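Local coordinates for protein sulfate adenylyltransferase (Allochromatium vinosum, PDB 4DNX) that catalyses the transfer of the adenylyl group of ATP to sulfate, giving adenosine 5'-phosphosulfate and diphosphate, at residues G361-V364 and R365-G369; E372-P376 and E377-P381; L130-E133 and Q134-T138; E121-D125 and A126-L130. All coordinates share one frame; numbering follows the deposited sequence.

Interaction 1 (G361-V364 and R365-G369)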
loop_
_atom_site.group_PDB
_atom_site.type_symbol
_atom_site.label_atom_id
_atom_site.label_comp_id
_atom_site.label_asym_id
_atom_site.label_seq_id
_atom_site.Cartn_x
_atom_site.Cartn_y
_atom_site.Cartn_z
ATOM N N GLY A 361 -24.788 -3.730 -18.723
ATOM C CA GLY A 361 -23.880 -4.368 -17.769
ATOM C C GLY A 361 -24.560 -5.614 -17.196
ATOM O O GLY A 361 -23.904 -6.609 -16.922
ATOM N N THR A 362 -25.881 -5.572 -17.078
ATOM C CA THR A 362 -26.603 -6.712 -16.553
ATOM C C THR A 362 -26.520 -7.872 -17.534
ATOM O O THR A 362 -26.258 -9.012 -17.128
ATOM C CB THR A 362 -28.086 -6.361 -16.232
ATOM O OG1 THR A 362 -28.078 -5.484 -15.099
ATOM C CG2 THR A 362 -28.909 -7.612 -15.919
ATOM N N ARG A 363 -26.790 -7.589 -18.804
ATOM C CA ARG A 363 -26.703 -8.615 -19.835
ATOM C C ARG A 363 -25.281 -9.217 -19.954
ATOM O O ARG A 363 -25.146 -10.428 -20.132
ATOM C CB ARG A 363 -27.187 -8.093 -21.182
ATOM C CG ARG A 363 -28.696 -7.927 -21.270
ATOM C CD ARG A 363 -29.424 -9.261 -21.268
ATOM N NE ARG A 363 -29.130 -10.002 -22.490
ATOM C CZ ARG A 363 -28.625 -11.243 -22.548
ATOM N NH1 ARG A 363 -28.338 -11.940 -21.441
ATOM N NH2 ARG A 363 -28.384 -11.787 -23.726
ATOM N N VAL A 364 -24.244 -8.382 -19.882
ATOM C CA VAL A 364 -22.858 -8.872 -19.892
ATOM C C VAL A 364 -22.604 -9.876 -18.745
ATOM O O VAL A 364 -22.073 -10.965 -18.962
ATOM C CB VAL A 364 -21.848 -7.679 -19.841
ATOM C CG1 VAL A 364 -20.415 -8.148 -19.555
ATOM C CG2 VAL A 364 -21.897 -6.892 -21.156
ATOM N N ARG A 365 -23.068 -9.523 -17.553
ATOM C CA ARG A 365 -22.885 -10.370 -16.375
ATOM C C ARG A 365 -23.628 -11.713 -16.557
ATOM O O ARG A 365 -23.093 -12.787 -16.233
ATOM C CB ARG A 365 -23.411 -9.633 -15.146
ATOM C CG ARG A 365 -23.024 -10.234 -13.819
ATOM C CD ARG A 365 -24.185 -10.988 -13.203
ATOM N NE ARG A 365 -25.401 -10.171 -13.035
ATOM C CZ ARG A 365 -26.649 -10.660 -13.087
ATOM N NH1 ARG A 365 -26.869 -11.956 -13.284
ATOM N NH2 ARG A 365 -27.694 -9.855 -12.953
ATOM N N GLU A 366 -24.856 -11.661 -17.061
ATOM C CA GLU A 366 -25.621 -12.881 -17.331
ATOM C C GLU A 366 -24.856 -13.809 -18.295
ATOM O O GLU A 366 -24.752 -15.017 -18.047
ATOM C CB GLU A 366 -27.014 -12.569 -17.915
ATOM C CG GLU A 366 -27.958 -11.879 -16.864
ATOM C CD GLU A 366 -29.271 -11.398 -17.478
ATOM O OE1 GLU A 366 -30.115 -10.840 -16.723
ATOM O OE2 GLU A 366 -29.486 -11.588 -18.696
ATOM N N MET A 367 -24.350 -13.239 -19.388
ATOM C CA MET A 367 -23.623 -14.028 -20.397
ATOM C C MET A 367 -22.387 -14.725 -19.795
ATOM O O MET A 367 -22.185 -15.952 -20.024
ATOM C CB MET A 367 -23.230 -13.141 -21.584
ATOM C CG MET A 367 -24.403 -12.835 -22.510
ATOM S SD MET A 367 -23.833 -11.739 -23.855
ATOM C CE MET A 367 -25.202 -11.712 -24.979
ATOM N N LEU A 368 -21.597 -13.942 -19.057
ATOM C CA LEU A 368 -20.398 -14.439 -18.378
ATOM C C LEU A 368 -20.724 -15.604 -17.430
ATOM O O LEU A 368 -20.054 -16.642 -17.454
ATOM C CB LEU A 368 -19.646 -13.329 -17.641
ATOM C CG LEU A 368 -19.137 -12.188 -18.526
ATOM C CD1 LEU A 368 -18.689 -11.040 -17.684
ATOM C CD2 LEU A 368 -18.006 -12.677 -19.430
ATOM N N GLY A 369 -21.793 -15.449 -16.645
ATOM C CA GLY A 369 -22.255 -16.544 -15.779
ATOM C C GLY A 369 -22.726 -17.787 -16.514
ATOM O O GLY A 369 -22.795 -18.879 -15.935
#

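Interaction 2 (E372-P376 and E377-P381)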
loop_
_atom_site.group_PDB
_atom_site.type_symbol
_atom_site.label_atom_id
_atom_site.label_comp_id
_atom_site.label_asym_id
_atom_site.label_seq_id
_atom_site.Cartn_x
_atom_site.Cartn_y
_atom_site.Cartn_z
ATOM N N GLU A 372 -20.605 -17.735 -21.724
ATOM C CA GLU A 372 -20.593 -17.230 -23.092
ATOM C C GLU A 372 -19.884 -15.897 -23.088
ATOM O O GLU A 372 -20.232 -14.990 -22.322
ATOM C CB GLU A 372 -22.008 -17.052 -23.639
ATOM C CG GLU A 372 -22.059 -16.061 -24.807
ATOM C CD GLU A 372 -23.388 -16.040 -25.539
ATOM O OE1 GLU A 372 -24.439 -16.172 -24.885
ATOM O OE2 GLU A 372 -23.388 -15.887 -26.779
ATOM N N ALA A 373 -18.849 -15.768 -23.903
ATOM C CA ALA A 373 -18.172 -14.482 -23.950
ATOM C C ALA A 373 -19.080 -13.493 -24.674
ATOM O O ALA A 373 -19.637 -13.817 -25.728
ATOM C CB ALA A 373 -16.811 -14.594 -24.677
ATOM N N PRO A 374 -19.222 -12.286 -24.138
ATOM C CA PRO A 374 -19.977 -11.265 -24.865
ATOM C C PRO A 374 -19.255 -10.916 -26.156
ATOM O O PRO A 374 -18.065 -11.272 -26.315
ATOM C CB PRO A 374 -20.028 -10.076 -23.894
ATOM C CG PRO A 374 -19.806 -10.697 -22.527
ATOM C CD PRO A 374 -18.824 -11.828 -22.792
ATOM N N PRO A 375 -19.937 -10.226 -27.064
ATOM C CA PRO A 375 -19.295 -9.800 -28.291
ATOM C C PRO A 375 -18.108 -8.900 -27.979
ATOM O O PRO A 375 -18.093 -8.244 -26.913
ATOM C CB PRO A 375 -20.408 -9.039 -29.026
ATOM C CG PRO A 375 -21.670 -9.562 -28.467
ATOM C CD PRO A 375 -21.374 -9.887 -27.051
ATOM N N PRO A 376 -17.076 -8.901 -28.829
ATOM C CA PRO A 376 -15.880 -8.090 -28.523
ATOM C C PRO A 376 -16.140 -6.581 -28.526
ATOM O O PRO A 376 -15.309 -5.818 -28.030
ATOM C CB PRO A 376 -14.867 -8.490 -29.606
ATOM C CG PRO A 376 -15.706 -9.057 -30.719
ATOM C CD PRO A 376 -16.906 -9.694 -30.065
ATOM N N GLU A 377 -17.301 -6.165 -29.039
ATOM C CA GLU A 377 -17.752 -4.761 -28.933
ATOM C C GLU A 377 -18.054 -4.340 -27.487
ATOM O O GLU A 377 -18.077 -3.138 -27.175
ATOM C CB GLU A 377 -19.008 -4.531 -29.774
ATOM C CG GLU A 377 -18.810 -4.770 -31.271
ATOM C CD GLU A 377 -18.423 -6.218 -31.590
ATOM O OE1 GLU A 377 -17.301 -6.440 -32.113
ATOM O OE2 GLU A 377 -19.226 -7.124 -31.279
ATOM N N PHE A 378 -18.293 -5.321 -26.604
ATOM C CA PHE A 378 -18.713 -5.020 -25.232
ATOM C C PHE A 378 -17.808 -5.577 -24.134
ATOM O O PHE A 378 -17.833 -5.069 -22.995
ATOM C CB PHE A 378 -20.144 -5.492 -25.013
ATOM C CG PHE A 378 -21.122 -4.867 -25.984
ATOM C CD1 PHE A 378 -21.546 -3.539 -25.807
ATOM C CD2 PHE A 378 -21.559 -5.573 -27.075
ATOM C CE1 PHE A 378 -22.445 -2.960 -26.709
ATOM C CE2 PHE A 378 -22.458 -5.002 -27.988
ATOM C CZ PHE A 378 -22.892 -3.691 -27.795
ATOM N N SER A 379 -17.029 -6.610 -24.461
ATOM C CA SER A 379 -16.114 -7.207 -23.462
ATOM C C SER A 379 -14.807 -7.665 -24.116
ATOM O O SER A 379 -14.807 -8.245 -25.220
ATOM C CB SER A 379 -16.809 -8.380 -22.742
ATOM O OG SER A 379 -16.046 -8.797 -21.615
ATOM N N ARG A 380 -13.680 -7.399 -23.452
ATOM C CA ARG A 380 -12.388 -7.903 -23.969
ATOM C C ARG A 380 -12.285 -9.393 -23.686
ATOM O O ARG A 380 -12.635 -9.820 -22.559
ATOM C CB ARG A 380 -11.244 -7.171 -23.269
ATOM C CG ARG A 380 -11.324 -5.641 -23.396
ATOM C CD ARG A 380 -11.334 -5.216 -24.889
ATOM N NE ARG A 380 -11.089 -3.774 -25.026
ATOM C CZ ARG A 380 -10.821 -3.187 -26.195
ATOM N NH1 ARG A 380 -10.789 -3.915 -27.310
ATOM N NH2 ARG A 380 -10.602 -1.874 -26.269
ATOM N N PRO A 381 -11.789 -10.183 -24.639
ATOM C CA PRO A 381 -11.730 -11.647 -24.401
ATOM C C PRO A 381 -10.994 -12.039 -23.106
ATOM O O PRO A 381 -11.415 -12.986 -22.432
ATOM C CB PRO A 381 -10.985 -12.192 -25.632
ATOM C CG PRO A 381 -11.184 -11.141 -26.679
ATOM C CD PRO A 381 -11.258 -9.845 -25.989
HETATM O O HOH W 1 -15.542 -10.993 -25.401
HETATM O O HOH W 2 -12.847 -6.653 -27.527
#

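Interaction 3 (L130-E133 and Q134-T138)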
loop_
_atom_site.group_PDB
_atom_site.type_symbol
_atom_site.label_atom_id
_atom_site.label_comp_id
_atom_site.label_asym_id
_atom_site.label_seq_id
_atom_site.Cartn_x
_atom_site.Cartn_y
_atom_site.Cartn_z
ATOM N N LEU A 130 -33.326 18.312 9.988
ATOM C CA LEU A 130 -32.768 19.373 9.147
ATOM C C LEU A 130 -31.541 18.826 8.402
ATOM O O LEU A 130 -31.425 18.955 7.169
ATOM C CB LEU A 130 -32.393 20.609 9.980
ATOM C CG LEU A 130 -31.757 21.820 9.274
ATOM C CD1 LEU A 130 -32.581 22.259 8.087
ATOM C CD2 LEU A 130 -31.606 22.983 10.258
ATOM N N MET A 131 -30.643 18.162 9.136
ATOM C CA MET A 131 -29.405 17.630 8.509
ATOM C C MET A 131 -29.747 16.518 7.487
ATOM O O MET A 131 -29.164 16.481 6.413
ATOM C CB MET A 131 -28.401 17.106 9.569
ATOM C CG MET A 131 -27.739 18.226 10.409
ATOM S SD MET A 131 -26.411 17.715 11.451
ATOM C CE MET A 131 -27.314 16.857 12.778
ATOM N N THR A 132 -30.708 15.645 7.826
ATOM C CA THR A 132 -31.142 14.550 6.953
ATOM C C THR A 132 -31.708 15.074 5.621
ATOM O O THR A 132 -31.230 14.657 4.554
ATOM C CB THR A 132 -32.236 13.700 7.661
ATOM O OG1 THR A 132 -31.633 13.055 8.785
ATOM C CG2 THR A 132 -32.788 12.646 6.739
ATOM N N GLU A 133 -32.667 15.987 5.690
ATOM C CA GLU A 133 -33.280 16.543 4.484
ATOM C C GLU A 133 -32.237 17.275 3.600
ATOM O O GLU A 133 -32.259 17.148 2.371
ATOM C CB GLU A 133 -34.449 17.464 4.844
ATOM C CG GLU A 133 -35.212 17.894 3.613
ATOM C CD GLU A 133 -34.545 19.080 2.930
ATOM O OE1 GLU A 133 -34.604 19.185 1.672
ATOM O OE2 GLU A 133 -33.947 19.903 3.664
ATOM N N GLN A 134 -31.325 18.006 4.221
ATOM C CA GLN A 134 -30.305 18.765 3.469
ATOM C C GLN A 134 -29.235 17.872 2.808
ATOM O O GLN A 134 -28.849 18.091 1.637
ATOM C CB GLN A 134 -29.651 19.826 4.372
ATOM C CG GLN A 134 -30.605 20.946 4.774
ATOM C CD GLN A 134 -30.885 21.878 3.617
ATOM O OE1 GLN A 134 -30.035 22.675 3.230
ATOM N NE2 GLN A 134 -32.055 21.763 3.040
ATOM N N VAL A 135 -28.759 16.865 3.534
ATOM C CA VAL A 135 -27.692 15.986 2.991
ATOM C C VAL A 135 -28.231 14.999 1.948
ATOM O O VAL A 135 -27.632 14.825 0.871
ATOM C CB VAL A 135 -26.962 15.232 4.097
ATOM C CG1 VAL A 135 -25.996 14.189 3.508
ATOM C CG2 VAL A 135 -26.163 16.215 4.978
ATOM N N TYR A 136 -29.352 14.359 2.266
ATOM C CA TYR A 136 -29.881 13.253 1.446
ATOM C C TYR A 136 -30.975 13.664 0.459
ATOM O O TYR A 136 -31.378 12.860 -0.390
ATOM C CB TYR A 136 -30.360 12.096 2.360
ATOM C CG TYR A 136 -29.237 11.565 3.238
ATOM C CD1 TYR A 136 -28.315 10.619 2.767
ATOM C CD2 TYR A 136 -29.077 12.045 4.538
ATOM C CE1 TYR A 136 -27.247 10.153 3.578
ATOM C CE2 TYR A 136 -28.026 11.571 5.365
ATOM C CZ TYR A 136 -27.134 10.631 4.895
ATOM O OH TYR A 136 -26.097 10.184 5.696
ATOM N N GLY A 137 -31.461 14.901 0.585
ATOM C CA GLY A 137 -32.505 15.433 -0.294
ATOM C C GLY A 137 -33.868 14.787 -0.149
ATOM O O GLY A 137 -34.700 14.859 -1.057
ATOM N N THR A 138 -34.109 14.163 0.998
ATOM C CA THR A 138 -35.396 13.518 1.260
ATOM C C THR A 138 -35.483 13.180 2.730
ATOM O O THR A 138 -34.452 13.114 3.425
ATOM C CB THR A 138 -35.543 12.188 0.481
ATOM O OG1 THR A 138 -36.859 11.658 0.716
ATOM C CG2 THR A 138 -34.518 11.166 0.936
#

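Interaction 4 (E121-D125 and A126-L130)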
loop_
_atom_site.group_PDB
_atom_site.type_symbol
_atom_site.label_atom_id
_atom_site.label_comp_id
_atom_site.label_asym_id
_atom_site.label_seq_id
_atom_site.Cartn_x
_atom_site.Cartn_y
_atom_site.Cartn_z
ATOM N N GLU A 121 -22.503 16.673 22.838
ATOM C CA GLU A 121 -23.763 17.379 22.577
ATOM C C GLU A 121 -24.902 16.407 22.251
ATOM O O GLU A 121 -24.676 15.391 21.610
ATOM C CB GLU A 121 -23.587 18.352 21.390
ATOM C CG GLU A 121 -22.505 19.435 21.616
ATOM C CD GLU A 121 -22.207 20.280 20.369
ATOM O OE1 GLU A 121 -21.743 19.699 19.387
ATOM O OE2 GLU A 121 -22.454 21.514 20.398
ATOM N N GLN A 122 -26.119 16.713 22.689
ATOM C CA GLN A 122 -27.295 15.955 22.268
ATOM C C GLN A 122 -27.896 16.592 21.029
ATOM O O GLN A 122 -28.102 17.810 21.000
ATOM C CB GLN A 122 -28.349 15.959 23.387
ATOM C CG GLN A 122 -27.791 15.564 24.739
ATOM C CD GLN A 122 -27.102 14.204 24.682
ATOM O OE1 GLN A 122 -27.609 13.263 24.052
ATOM N NE2 GLN A 122 -25.937 14.096 25.324
ATOM N N VAL A 123 -28.210 15.783 20.023
ATOM C CA VAL A 123 -28.856 16.274 18.823
ATOM C C VAL A 123 -30.378 16.122 18.911
ATOM O O VAL A 123 -30.878 15.030 19.209
ATOM C CB VAL A 123 -28.354 15.520 17.598
ATOM C CG1 VAL A 123 -28.752 16.306 16.352
ATOM C CG2 VAL A 123 -26.819 15.336 17.687
ATOM N N SER A 124 -31.111 17.215 18.676
ATOM C CA SER A 124 -32.588 17.180 18.775
ATOM C C SER A 124 -33.181 16.527 17.517
ATOM O O SER A 124 -32.502 16.416 16.488
ATOM C CB SER A 124 -33.175 18.582 18.943
ATOM O OG SER A 124 -33.029 19.288 17.703
ATOM N N ASP A 125 -34.442 16.100 17.613
ATOM C CA ASP A 125 -35.182 15.600 16.453
ATOM C C ASP A 125 -35.162 16.629 15.326
ATOM O O ASP A 125 -34.951 16.263 14.166
ATOM C CB ASP A 125 -36.637 15.258 16.795
ATOM C CG ASP A 125 -36.767 14.099 17.777
ATOM O OD1 ASP A 125 -35.771 13.399 18.045
ATOM O OD2 ASP A 125 -37.900 13.923 18.309
ATOM N N ALA A 126 -35.370 17.900 15.672
ATOM C CA ALA A 126 -35.435 18.951 14.657
ATOM C C ALA A 126 -34.088 19.128 13.960
ATOM O O ALA A 126 -34.041 19.286 12.735
ATOM C CB ALA A 126 -35.922 20.259 15.256
ATOM N N GLN A 127 -32.995 19.074 14.723
ATOM C CA GLN A 127 -31.637 19.154 14.139
ATOM C C GLN A 127 -31.323 17.965 13.232
ATOM O O GLN A 127 -30.742 18.153 12.147
ATOM C CB GLN A 127 -30.596 19.281 15.251
ATOM C CG GLN A 127 -30.719 20.596 15.984
ATOM C CD GLN A 127 -29.882 20.673 17.237
ATOM O OE1 GLN A 127 -29.690 19.683 17.969
ATOM N NE2 GLN A 127 -29.373 21.863 17.502
ATOM N N MET A 128 -31.735 16.756 13.647
ATOM C CA MET A 128 -31.513 15.549 12.828
ATOM C C MET A 128 -32.274 15.631 11.527
ATOM O O MET A 128 -31.684 15.344 10.470
ATOM C CB MET A 128 -31.889 14.243 13.540
ATOM C CG MET A 128 -30.867 13.781 14.555
ATOM S SD MET A 128 -29.200 13.397 13.925
ATOM C CE MET A 128 -29.423 11.865 13.037
ATOM N N ALA A 129 -33.536 16.025 11.607
ATOM C CA ALA A 129 -34.399 16.162 10.409
ATOM C C ALA A 129 -33.832 17.198 9.445
ATOM O O ALA A 129 -33.890 16.991 8.220
ATOM C CB ALA A 129 -35.849 16.506 10.784
ATOM N N LEU A 130 -33.326 18.312 9.988
ATOM C CA LEU A 130 -32.768 19.373 9.147
ATOM C C LEU A 130 -31.541 18.826 8.402
ATOM O O LEU A 130 -31.425 18.955 7.169
ATOM C CB LEU A 130 -32.393 20.609 9.980
ATOM C CG LEU A 130 -31.757 21.820 9.274
ATOM C CD1 LEU A 130 -32.581 22.259 8.087
ATOM C CD2 LEU A 130 -31.606 22.983 10.258
HETATM O O HOH W 3 -29.639 20.016 20.599
#

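Interaction 1 (G361-V364 and R365-G369)
Arg363 and Glu366, one helical turn apart, join in a salt bridge in which NH1 of Arg363 gives its hydrogen to OE2 of Glu366 over 3.0 Å. The arginine reaches it by folding: CG lies anti to its own carbonyl carbon, and further bends at chi2 (-69°) and chi3 (-67°) carry the guanidinium forward, alongside the next turn. Glu366 runs out straight beyond CG and offers the anti lone pair of OE2, with the carboxylate plane turned 44° from the guanidinium. The other end of the guanidinium, NH2, meets the methyl CE of Met367 at 3.4 Å, since the extended methionine carries its thioether out beside the arginine. An alanine in place of Arg363 would probably leave the Glu366 carboxylate without this positive mate and the Met367 methyl with less to lie against. Both pairs follow the i to i+3 and i to i+4 spacing of the alpha-helix 361-369, whose backbone bonds run from Arg365 N to Gly361 O through Leu368 N to Val364 O. Thr362 suits the exposed flank of this amphipathic helix: its methyl CG2 touches OE1 of Glu366 at 3.5 Å and, a little farther off, NH2 of Arg365. On the buried flank, beta-branched Val364 and gamma-branched Leu368 lie side by side, pointing the same way, Val364 CG1 being 3.9 Å from Leu368 CD1. His205 touches both of these side chains, while Ala384, Leu387 and Tyr391 of helix 381-393 pack against Leu368.

Interaction 2 (E372-P376 and E377-P381)
Pro375 O takes two backbone hydrogen bonds, from Phe378 N at 2.9 Å and from Ser379 N at 3.1 Å. The first closes a beta turn close to type I, in the loop between helix 361-369 and helix 381-393, where Arg380 is the N-cap. Phe378 N approaches from above the carbonyl plane, Ser379 N almost end-on. On the packed side Pro374 CG rests 3.8 Å from Ser379 CB, and Pro375 CB meets the edge of the Phe378 ring. The small serine suits this spot, its hydroxyl bonding to ND1 of His205. Partly exposed Glu377 bends at chi2 (62°), which lays its carboxylate alongside the prolines, OE1 3.4 Å from Pro376 CG and OE2 3.2 Å from Pro375 CB. A glycine in place of Glu377 would probably leave both proline rings without this packing and one face of Phe378 less covered at its rim. The looser side is wet: one water bridges Pro374 O and Ser379 O, and a second donates to Pro376 O. Three successive prolines supply no N-H, so the turn's donors are the amides of Phe378 and Ser379; water and Arg206 serve the other proline carbonyls.

Interaction 3 (L130-E133 and Q134-T138)
Glu133 and Gln134, neighbours in sequence, turn their polar ends together: Gln134 NE2 donates to Glu133 OE2 over 2.7 Å, nearly straight at 169°. The carboxylate oxygen lies in the amide plane of Gln134 and accepts on its syn lone pair, although the two flat groups are turned 43° from each other. Bends at chi2 in both residues make this possible. Glu133 starts with CG anti to its backbone N, Gln134 with CG anti to its carbonyl carbon, and the two side chains cross. The aliphatic part of Gln134 also runs beside Leu130, whose CD1 is 4.1 Å from Gln134 CG, both pointing the same way.

On the buried flank, Tyr136 turns the edge of its ring to Thr132 O, with CD2 3.4 Å from that oxygen, while Val135 CG1 sits over the centre of one ring face. Thr132 directs its methyl CG2 to Thr138 O at 3.7 Å; its hydroxyl bonds to Met128 O and to Asn150. This is the C-terminus of helix 125-136. Tyr136 N still bonds normally to Thr132 O, but the bond from Gly137 N to Glu133 O is weak, its angle at hydrogen 125°. Gly137 is the first residue to leave helical phi/psi, and its positive phi favours glycine. Met131 packs on helix 61-70, Thr132 and Tyr136 on helix 144-149. Chemically the flanks differ: the Glu133 carboxylate, partly exposed and receiving an N-H, is probably anionic, and the neutral amide would spread its charge without cancelling it, whereas Thr138 O, buried against a methyl, has no hydrogen-bond partner.

Interaction 4 (E121-D125 and A126-L130)
Ser124 and Gln127 exchange hydrogen bonds as a capping box at the start of helix 125-136. The glutamine can be followed outward. Its CB lies 3.7 Å from Val123 CG1, making an apolar start, and is also near Ser124 OG. CG comes to 3.2 Å from the same hydroxyl oxygen, and the chain continues extended, which lets the amide reach back beyond the first turn. CD passes 3.5 Å from Ser124 OG. At the tip OE1 accepts the N-H of Ser124 at 2.9 Å along a nearly straight line (177°), the donor somewhat tilted from the amide's carbonyl plane. A water also donates to OE1 and to Gln122 O, linking the tip to the end of the strand.

The return bond runs from Gln127 N to Ser124 OG at 3.0 Å. Serine is a classic N-cap residue: its short side chain, with OG between the backbone N and the carbonyl carbon (chi1 71°), meets an amide of the first turn, where no carbonyl of a preceding helical turn is available for the usual i to i-4 bond. Met128 N then bonds to Ser124 O and Ala129 N to Asp125 O, the first regular helical bonds. Val123, just before the N-cap, meets Met128, four residues after it, with CG1 3.8 Å from CG, as in a hydrophobic staple; the side chains cross at about a right angle. Asp125 OD1 makes a salt bridge with Arg154. The cap thus joins strand 119-122, paired with strand 155-163, to helix 125-136, with Leu61 of helix 61-70 touching Val123 and Gln127.

In the fold
From the N terminus, interaction 4 comes first, turning strand 119-122 into helix 125-136; interaction 3 follows on that helix and ends it. The two share Leu130, and Met131 packs on Val123 between them. Both lie in the PUA-like domain. Much later, interaction 1 forms helix 361-369, and interaction 2 shapes the loop from there to helix 381-393, in the ATP-sulfurylase domain. These two touch through a probable backbone hydrogen bond from Glu372 to Met367 and through Pro374, which packs on Val364 and Leu368. Each contact closes only a local turn; none nests in or crosses another. The pairs stay well apart: interactions 1 and 3 have centres about 36 Å apart.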